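Local coordinates for protein Non-sulfated chondroitin lyase E66 (Autographa californica nucleopolyhedrovirus, PDB 3VSN) that acts as a chondroitin lyase of the occlusion-derived virus envelope, essential for oral infectivity, and may digest the chondroitin sulfate barrier of the host midgut peritrophic matrix, at residues Asn589-Val593 / Met604-Asp609; Asp323-Val327 / Val340-Leu346; Val476-Asp480 / Gly503-Asn507. All blocks are in the same frame, centred on the assembly; numbering follows the deposited sequence.

Interaction 1. Residues Asn589-Val593 / Met604-Asp609; sequences NYPWV and MSANED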
loop_
_atom_site.group_PDB
_atom_site.type_symbol
_atom_site.label_atom_id
_atom_site.label_comp_id
_atom_site.label_asym_id
_atom_site.label_seq_id
_atom_site.Cartn_x
_atom_site.Cartn_y
_atom_site.Cartn_z
ATOM N N ASN A 589 7.056 -9.656 25.363
ATOM C CA ASN A 589 7.722 -9.308 26.619
ATOM C C ASN A 589 8.668 -8.156 26.362
ATOM O O ASN A 589 9.883 -8.337 26.277
ATOM C CB ASN A 589 8.462 -10.507 27.227
ATOM C CG ASN A 589 8.952 -10.235 28.645
ATOM O OD1 ASN A 589 8.348 -9.454 29.385
ATOM N ND2 ASN A 589 10.049 -10.880 29.029
ATOM N N TYR A 590 8.089 -6.969 26.217
ATOM C CA TYR A 590 8.835 -5.793 25.791
ATOM C C TYR A 590 10.218 -5.705 26.451
ATOM O O TYR A 590 10.311 -5.755 27.679
ATOM C CB TYR A 590 8.039 -4.506 26.038
ATOM C CG TYR A 590 8.657 -3.375 25.276
ATOM C CD1 TYR A 590 9.665 -2.601 25.844
ATOM C CD2 TYR A 590 8.300 -3.134 23.955
ATOM C CE1 TYR A 590 10.275 -1.587 25.127
ATOM C CE2 TYR A 590 8.901 -2.126 23.229
ATOM C CZ TYR A 590 9.884 -1.356 23.821
ATOM O OH TYR A 590 10.480 -0.358 23.100
ATOM N N PRO A 591 11.291 -5.534 25.648
ATOM C CA PRO A 591 11.338 -5.216 24.212
ATOM C C PRO A 591 11.265 -6.400 23.239
ATOM O O PRO A 591 11.268 -6.192 22.018
ATOM C CB PRO A 591 12.695 -4.519 24.072
ATOM C CG PRO A 591 13.550 -5.203 25.084
ATOM C CD PRO A 591 12.644 -5.530 26.245
ATOM N N TRP A 592 11.200 -7.618 23.770
ATOM C CA TRP A 592 11.236 -8.823 22.944
ATOM C C TRP A 592 9.880 -9.281 22.490
ATOM O O TRP A 592 8.890 -9.142 23.207
ATOM C CB TRP A 592 11.962 -9.943 23.683
ATOM C CG TRP A 592 13.429 -9.637 23.835
ATOM C CD1 TRP A 592 14.081 -9.100 24.944
ATOM C CD2 TRP A 592 14.473 -9.801 22.820
ATOM N NE1 TRP A 592 15.419 -8.938 24.693
ATOM C CE2 TRP A 592 15.722 -9.343 23.437
ATOM C CE3 TRP A 592 14.499 -10.279 21.514
ATOM C CZ2 TRP A 592 16.931 -9.368 22.753
ATOM C CZ3 TRP A 592 15.722 -10.296 20.834
ATOM C CH2 TRP A 592 16.910 -9.854 21.441
ATOM N N VAL A 593 9.832 -9.816 21.274
ATOM C CA VAL A 593 8.644 -10.501 20.772
ATOM C C VAL A 593 9.089 -11.841 20.184
ATOM O O VAL A 593 10.189 -11.944 19.628
ATOM C CB VAL A 593 7.853 -9.639 19.747
ATOM C CG1 VAL A 593 8.612 -9.483 18.432
ATOM C CG2 VAL A 593 6.467 -10.224 19.494
ATOM N N MET A 604 12.583 -11.106 17.962
ATOM C CA MET A 604 13.153 -9.805 17.614
ATOM C C MET A 604 13.015 -8.828 18.778
ATOM O O MET A 604 12.045 -8.890 19.532
ATOM C CB MET A 604 12.500 -9.219 16.357
ATOM C CG MET A 604 13.083 -7.875 15.943
ATOM S SD MET A 604 12.376 -7.159 14.454
ATOM C CE MET A 604 13.031 -5.492 14.555
ATOM N N SER A 605 13.995 -7.937 18.912
ATOM C CA SER A 605 13.964 -6.882 19.920
ATOM C C SER A 605 13.505 -5.558 19.308
ATOM O O SER A 605 13.934 -5.198 18.213
ATOM C CB SER A 605 15.350 -6.705 20.540
ATOM O OG SER A 605 15.411 -5.500 21.280
ATOM N N ALA A 606 12.646 -4.832 20.022
ATOM C CA ALA A 606 12.188 -3.517 19.563
ATOM C C ALA A 606 13.320 -2.489 19.601
ATOM O O ALA A 606 13.212 -1.422 18.994
ATOM C CB ALA A 606 10.992 -3.041 20.381
ATOM N N ASN A 607 14.396 -2.821 20.318
ATOM C CA ASN A 607 15.620 -2.020 20.312
ATOM C C ASN A 607 16.536 -2.354 19.131
ATOM O O ASN A 607 17.578 -1.725 18.951
ATOM C CB ASN A 607 16.368 -2.175 21.642
ATOM C CG ASN A 607 15.582 -1.625 22.812
ATOM O OD1 ASN A 607 14.978 -0.556 22.715
ATOM N ND2 ASN A 607 15.566 -2.358 23.916
ATOM N N GLU A 608 16.127 -3.348 18.339
ATOM C CA GLU A 608 16.847 -3.792 17.135
ATOM C C GLU A 608 18.226 -4.387 17.444
ATOM O O GLU A 608 19.153 -4.317 16.629
ATOM C CB GLU A 608 16.912 -2.668 16.084
ATOM C CG GLU A 608 15.531 -2.157 15.669
ATOM C CD GLU A 608 15.570 -0.904 14.809
ATOM O OE1 GLU A 608 16.503 -0.087 14.960
ATOM O OE2 GLU A 608 14.649 -0.722 13.986
ATOM N N ASP A 609 18.342 -4.988 18.627
ATOM C CA ASP A 609 19.555 -5.694 19.030
ATOM C C ASP A 609 19.913 -6.768 18.006
ATOM O O ASP A 609 19.042 -7.506 17.537
ATOM C CB ASP A 609 19.363 -6.347 20.402
ATOM C CG ASP A 609 19.260 -5.334 21.535
ATOM O OD1 ASP A 609 19.223 -4.113 21.272
ATOM O OD2 ASP A 609 19.218 -5.762 22.704
HETATM O O HOH W 1 12.751 0.582 24.075
#

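Interaction 2. Residues Asp323-Val327 / Val340-Leu346; sequences DYSKV and VGVTNRL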
loop_
_atom_site.group_PDB
_atom_site.type_symbol
_atom_site.label_atom_id
_atom_site.label_comp_id
_atom_site.label_asym_id
_atom_site.label_seq_id
_atom_site.Cartn_x
_atom_site.Cartn_y
_atom_site.Cartn_z
ATOM N N ASP A 323 11.488 -5.380 8.830
ATOM C CA ASP A 323 11.933 -5.255 10.223
ATOM C C ASP A 323 12.492 -3.879 10.597
ATOM O O ASP A 323 12.520 -3.519 11.776
ATOM C CB ASP A 323 12.972 -6.330 10.554
ATOM C CG ASP A 323 12.418 -7.747 10.460
ATOM O OD1 ASP A 323 11.177 -7.935 10.418
ATOM O OD2 ASP A 323 13.244 -8.681 10.428
ATOM N N TYR A 324 12.956 -3.131 9.602
ATOM C CA TYR A 324 13.480 -1.782 9.824
ATOM C C TYR A 324 12.419 -0.702 9.611
ATOM O O TYR A 324 12.330 0.254 10.384
ATOM C CB TYR A 324 14.649 -1.505 8.882
ATOM C CG TYR A 324 15.962 -2.115 9.309
ATOM C CD1 TYR A 324 16.748 -1.506 10.288
ATOM C CD2 TYR A 324 16.435 -3.282 8.711
ATOM C CE1 TYR A 324 17.962 -2.053 10.673
ATOM C CE2 TYR A 324 17.649 -3.837 9.087
ATOM C CZ TYR A 324 18.408 -3.220 10.066
ATOM O OH TYR A 324 19.614 -3.766 10.441
ATOM N N SER A 325 11.635 -0.855 8.545
ATOM C CA SER A 325 10.611 0.122 8.168
ATOM C C SER A 325 9.322 -0.082 8.959
ATOM O O SER A 325 8.475 0.816 9.017
ATOM C CB SER A 325 10.328 0.036 6.669
ATOM O OG SER A 325 11.505 0.295 5.920
ATOM N N LYS A 326 9.194 -1.270 9.558
ATOM C CA LYS A 326 8.116 -1.631 10.502
ATOM C C LYS A 326 6.761 -1.890 9.837
ATOM O O LYS A 326 5.803 -1.142 10.038
ATOM C CB LYS A 326 7.983 -0.616 11.661
ATOM C CG LYS A 326 9.298 -0.165 12.303
ATOM C CD LYS A 326 10.138 -1.332 12.808
ATOM C CE LYS A 326 11.412 -0.843 13.479
ATOM N NZ LYS A 326 12.239 -1.960 14.018
ATOM N N VAL A 327 6.692 -2.955 9.044
ATOM C CA VAL A 327 5.430 -3.404 8.458
ATOM C C VAL A 327 5.346 -4.921 8.607
ATOM O O VAL A 327 6.300 -5.634 8.292
ATOM C CB VAL A 327 5.291 -3.000 6.963
ATOM C CG1 VAL A 327 3.970 -3.494 6.385
ATOM C CG2 VAL A 327 5.394 -1.490 6.788
ATOM N N VAL A 340 1.110 -1.283 10.250
ATOM C CA VAL A 340 2.248 -0.373 10.139
ATOM C C VAL A 340 2.706 -0.027 11.552
ATOM O O VAL A 340 1.934 0.513 12.349
ATOM C CB VAL A 340 1.898 0.905 9.343
ATOM C CG1 VAL A 340 3.053 1.901 9.369
ATOM C CG2 VAL A 340 1.521 0.554 7.907
ATOM N N GLY A 341 3.956 -0.366 11.861
ATOM C CA GLY A 341 4.543 -0.084 13.162
ATOM C C GLY A 341 5.047 1.344 13.239
ATOM O O GLY A 341 4.696 2.188 12.406
ATOM N N VAL A 342 5.866 1.618 14.247
ATOM C CA VAL A 342 6.359 2.966 14.496
ATOM C C VAL A 342 7.859 2.905 14.784
ATOM O O VAL A 342 8.311 2.098 15.603
ATOM C CB VAL A 342 5.601 3.629 15.681
ATOM C CG1 VAL A 342 5.981 5.095 15.830
ATOM C CG2 VAL A 342 4.091 3.515 15.507
ATOM N N THR A 343 8.627 3.733 14.085
ATOM C CA THR A 343 10.043 3.929 14.397
ATOM C C THR A 343 10.339 5.424 14.407
ATOM O O THR A 343 9.785 6.174 13.603
ATOM C CB THR A 343 10.992 3.192 13.411
ATOM O OG1 THR A 343 12.351 3.580 13.667
ATOM C CG2 THR A 343 10.648 3.510 11.947
ATOM N N ASN A 344 11.202 5.858 15.322
ATOM C CA ASN A 344 11.654 7.253 15.350
ATOM C C ASN A 344 12.350 7.697 14.051
ATOM O O ASN A 344 12.483 8.895 13.797
ATOM C CB ASN A 344 12.574 7.495 16.550
ATOM C CG ASN A 344 13.722 6.507 16.610
ATOM O OD1 ASN A 344 13.696 5.560 17.395
ATOM N ND2 ASN A 344 14.725 6.707 15.766
ATOM N N ARG A 345 12.782 6.733 13.239
ATOM C CA ARG A 345 13.432 7.010 11.947
ATOM C C ARG A 345 12.481 7.468 10.834
ATOM O O ARG A 345 12.922 8.068 9.849
ATOM C CB ARG A 345 14.189 5.778 11.452
ATOM C CG ARG A 345 15.460 5.449 12.220
ATOM C CD ARG A 345 16.237 4.349 11.508
ATOM N NE ARG A 345 15.435 3.137 11.358
ATOM C CZ ARG A 345 15.394 2.148 12.245
ATOM N NH1 ARG A 345 16.120 2.210 13.356
ATOM N NH2 ARG A 345 14.625 1.092 12.019
ATOM N N LEU A 346 11.191 7.165 10.970
ATOM C CA LEU A 346 10.228 7.455 9.906
ATOM C C LEU A 346 9.001 8.191 10.426
ATOM O O LEU A 346 8.606 8.014 11.580
ATOM C CB LEU A 346 9.805 6.166 9.184
ATOM C CG LEU A 346 10.879 5.374 8.420
ATOM C CD1 LEU A 346 10.358 3.997 8.025
ATOM C CD2 LEU A 346 11.371 6.135 7.191
#

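Interaction 3. Residues Val476-Asp480 / Gly503-Asn507; sequences VLSRD and GTTFN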
loop_
_atom_site.group_PDB
_atom_site.type_symbol
_atom_site.label_atom_id
_atom_site.label_comp_id
_atom_site.label_asym_id
_atom_site.label_seq_id
_atom_site.Cartn_x
_atom_site.Cartn_y
_atom_site.Cartn_z
ATOM N N VAL A 476 -13.240 -1.744 18.341
ATOM C CA VAL A 476 -13.116 -3.175 18.060
ATOM C C VAL A 476 -13.652 -3.488 16.654
ATOM O O VAL A 476 -13.010 -4.201 15.881
ATOM C CB VAL A 476 -13.833 -4.016 19.146
ATOM C CG1 VAL A 476 -13.820 -5.499 18.797
ATOM C CG2 VAL A 476 -13.180 -3.790 20.506
ATOM N N LEU A 477 -14.830 -2.953 16.338
ATOM C CA LEU A 477 -15.444 -3.101 15.018
ATOM C C LEU A 477 -16.092 -1.791 14.625
ATOM O O LEU A 477 -16.675 -1.106 15.470
ATOM C CB LEU A 477 -16.521 -4.193 15.015
ATOM C CG LEU A 477 -16.370 -5.530 14.269
ATOM C CD1 LEU A 477 -17.751 -6.126 14.016
ATOM C CD2 LEU A 477 -15.590 -5.435 12.962
ATOM N N SER A 478 -16.002 -1.454 13.343
ATOM C CA SER A 478 -16.600 -0.232 12.817
ATOM C C SER A 478 -17.327 -0.526 11.513
ATOM O O SER A 478 -16.931 -1.419 10.764
ATOM C CB SER A 478 -15.525 0.832 12.587
ATOM O OG SER A 478 -14.514 0.344 11.723
ATOM N N ARG A 479 -18.398 0.217 11.247
ATOM C CA ARG A 479 -19.087 0.105 9.968
ATOM C C ARG A 479 -19.595 1.445 9.455
ATOM O O ARG A 479 -20.069 2.285 10.224
ATOM C CB ARG A 479 -20.224 -0.931 10.021
ATOM C CG ARG A 479 -21.536 -0.448 10.620
ATOM C CD ARG A 479 -22.626 -1.508 10.528
ATOM N NE ARG A 479 -23.849 -1.071 11.204
ATOM C CZ ARG A 479 -24.897 -0.522 10.592
ATOM N NH1 ARG A 479 -24.889 -0.349 9.274
ATOM N NH2 ARG A 479 -25.963 -0.152 11.293
ATOM N N ASP A 480 -19.460 1.623 8.144
ATOM C CA ASP A 480 -20.057 2.725 7.405
ATOM C C ASP A 480 -21.531 2.354 7.236
ATOM O O ASP A 480 -21.855 1.403 6.520
ATOM C CB ASP A 480 -19.347 2.845 6.047
ATOM C CG ASP A 480 -19.899 3.961 5.166
ATOM O OD1 ASP A 480 -21.093 4.314 5.273
ATOM O OD2 ASP A 480 -19.121 4.472 4.331
ATOM N N GLY A 503 -19.169 -11.807 19.385
ATOM C CA GLY A 503 -19.565 -12.432 18.124
ATOM C C GLY A 503 -20.284 -11.513 17.150
ATOM O O GLY A 503 -20.921 -11.985 16.205
ATOM N N THR A 504 -20.182 -10.202 17.358
ATOM C CA THR A 504 -20.754 -9.241 16.411
ATOM C C THR A 504 -20.032 -9.352 15.070
ATOM O O THR A 504 -18.812 -9.480 15.031
ATOM C CB THR A 504 -20.697 -7.800 16.957
ATOM O OG1 THR A 504 -21.447 -7.735 18.174
ATOM C CG2 THR A 504 -21.295 -6.806 15.963
ATOM N N THR A 505 -20.802 -9.314 13.982
ATOM C CA THR A 505 -20.286 -9.547 12.638
ATOM C C THR A 505 -20.473 -8.325 11.739
ATOM O O THR A 505 -21.534 -7.690 11.745
ATOM C CB THR A 505 -20.989 -10.763 11.990
ATOM O OG1 THR A 505 -20.879 -11.897 12.860
ATOM C CG2 THR A 505 -20.367 -11.113 10.639
ATOM N N PHE A 506 -19.433 -7.992 10.981
ATOM C CA PHE A 506 -19.582 -7.070 9.861
ATOM C C PHE A 506 -18.664 -7.443 8.703
ATOM O O PHE A 506 -17.464 -7.673 8.901
ATOM C CB PHE A 506 -19.343 -5.605 10.267
ATOM C CG PHE A 506 -19.549 -4.637 9.133
ATOM C CD1 PHE A 506 -20.825 -4.413 8.624
ATOM C CD2 PHE A 506 -18.469 -3.981 8.545
ATOM C CE1 PHE A 506 -21.027 -3.544 7.563
ATOM C CE2 PHE A 506 -18.667 -3.108 7.482
ATOM C CZ PHE A 506 -19.949 -2.889 6.994
ATOM N N ASN A 507 -19.239 -7.505 7.503
ATOM C CA ASN A 507 -18.466 -7.653 6.264
ATOM C C ASN A 507 -17.464 -8.818 6.320
ATOM O O ASN A 507 -16.287 -8.665 5.969
ATOM C CB ASN A 507 -17.762 -6.320 5.934
ATOM C CG ASN A 507 -17.322 -6.223 4.488
ATOM O OD1 ASN A 507 -17.811 -6.951 3.626
ATOM N ND2 ASN A 507 -16.395 -5.308 4.213
#

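Interaction 1. Residues Asn589-Val593 / Met604-Asp609
In the beta hairpin of strands 592-597 and 600-605, Val593 and Met604 form an antiparallel hydrogen-bonded pair, and Trp592 and Ser605 the adjoining non-hydrogen-bonded one. Val593 N reaches Met604 O at 3.0 Å, and the reverse bond runs from Met604 N to Val593 O. Ala606 N carries the pairing one step past the strand by donating to Pro591 O at 2.8 Å.

Trp592 turns its indole onto the neighbouring strand: with CG beside the backbone N (chi1 -68°), the six-membered ring comes to lie over Ser605, whose CB sits 3.5 Å from the ring centroid and only 8° off the normal, a CH-pi contact. A small residue suits this place, and its hydroxyl stays useful, since Ser605 OG accepts from Asn607 N in an ST turn. The chain then folds back in a type I turn from Ser605 to Glu608.

Tyr590 precedes a cis peptide to Pro591, and Pro591 CB lies against one face of its ring. From that turn Tyr590 CE2 touches Ala606 CB at 3.6 Å. A water links Tyr590 OH to Asn607 OD1, while Asn607 ND2 lies 3.6 Å from Pro591 CB. Backbone bonds thus fix the register of the hairpin end, while the indole face over Ser605, the Tyr590-Ala606 contact and a bridging water hold the two sides together.

Interaction 2. Residues Asp323-Val327 / Val340-Leu346
Val340 pairs with Val327 at the end of an antiparallel hairpin, a non-hydrogen-bonded pair with both side chains on the same face of the sheet. Next comes Gly341, whose N donates to Lys326 O at 2.7 Å and 160°. Lacking a side chain, it lets Lys326 CB settle 3.8 Å from Gly341 CA; Lys326 itself has a positive phi (75°), at the G1 beta bulge it forms with Val327.

Val342 turns away from this contact to pack on Val430 and Phe434 of strand 426-434. Thr343 faces back, and the Lys326 chain crosses it at about a right angle, with Lys326 CG 3.9 Å from Thr343 CB. A bend at chi2 (-56°) folds the lysine chain back, and Lys326 NZ donates to Asp323 O at 2.7 Å. Thr343 OG1 accepts from Arg345 N in an ST turn and also lies over the centre of the Arg345 guanidinium.

Arg345 NH2 gives an in-plane N-H to Tyr324 O at 2.9 Å and meets the tyrosine ring at its edge. Leu346 ends the segment, its CD1 3.8 Å from Ser325 O; its side chain lies about 10 Å from those of His246, a catalytic proton acceptor, and Glu350.

Lys326 NZ and Arg345 NH2 come within 4.4 Å of each other because both bind Glu608 OE2. That shared carboxylate, together with the backbone carbonyls, probably offsets the two positive charges in a largely buried setting.

Interaction 3. Residues Val476-Asp480 / Gly503-Asn507
Phe506 lays its ring flat beneath Arg479, whose CB stands 3.5 Å from the ring centroid and 6° off the normal, a CH-pi contact centred on the face. Arg479 CG occupies the position between backbone N and carbonyl carbon (chi1 81°), from which the extended chain crosses the ring and puts Arg479 CD 3.9 Å from Phe506 CE1. Asn507 CB presses on the opposite face, so the aromatic plane is held between two aliphatic groups. Alongside, Leu477 pushes CD1 into the second strand, 3.7 Å from Thr504 O and 4.1 Å from Phe506 CB; its branched tip suits a buried spot where no polar partner is required.

The looser margin begins where the arginine leads away: its guanidinium leaves the ring for a salt bridge with Glu534, on the partly exposed side. A long residue serves both settings, methylenes over the phenylalanine and charge beyond it.

No hydrogen bond joins the segments. Strands 477-480 and 504-506 belong to different sheets, their axes 8.1 Å apart and inclined at 42°, and meet through side chains packed on each other and on the facing backbone, without strand pairing, as layers do in the face-to-face packing of a beta-sandwich.

In the fold
Following the chain from the N terminus, interaction 2 comes first and closes the loop carrying the hairpin of strands 327-331 and 335-340. Interaction 3 next brings strand 472-480 against strand 504-506 across a connection holding helix 490-496, and joins two beta sheets. Interaction 1 comes last, closing the open end of the hairpin 592-597 and 600-605 near the C terminus. The three loops follow in series; none nests in or crosses another. Interactions 1 and 2 nevertheless touch, because Glu608 forms salt bridges to Lys326 and Arg345 while Met604 CE packs on Asp323 O. Interaction 3 stands apart, its centre 28 Å from that of interaction 2 and 32 Å from that of interaction 1.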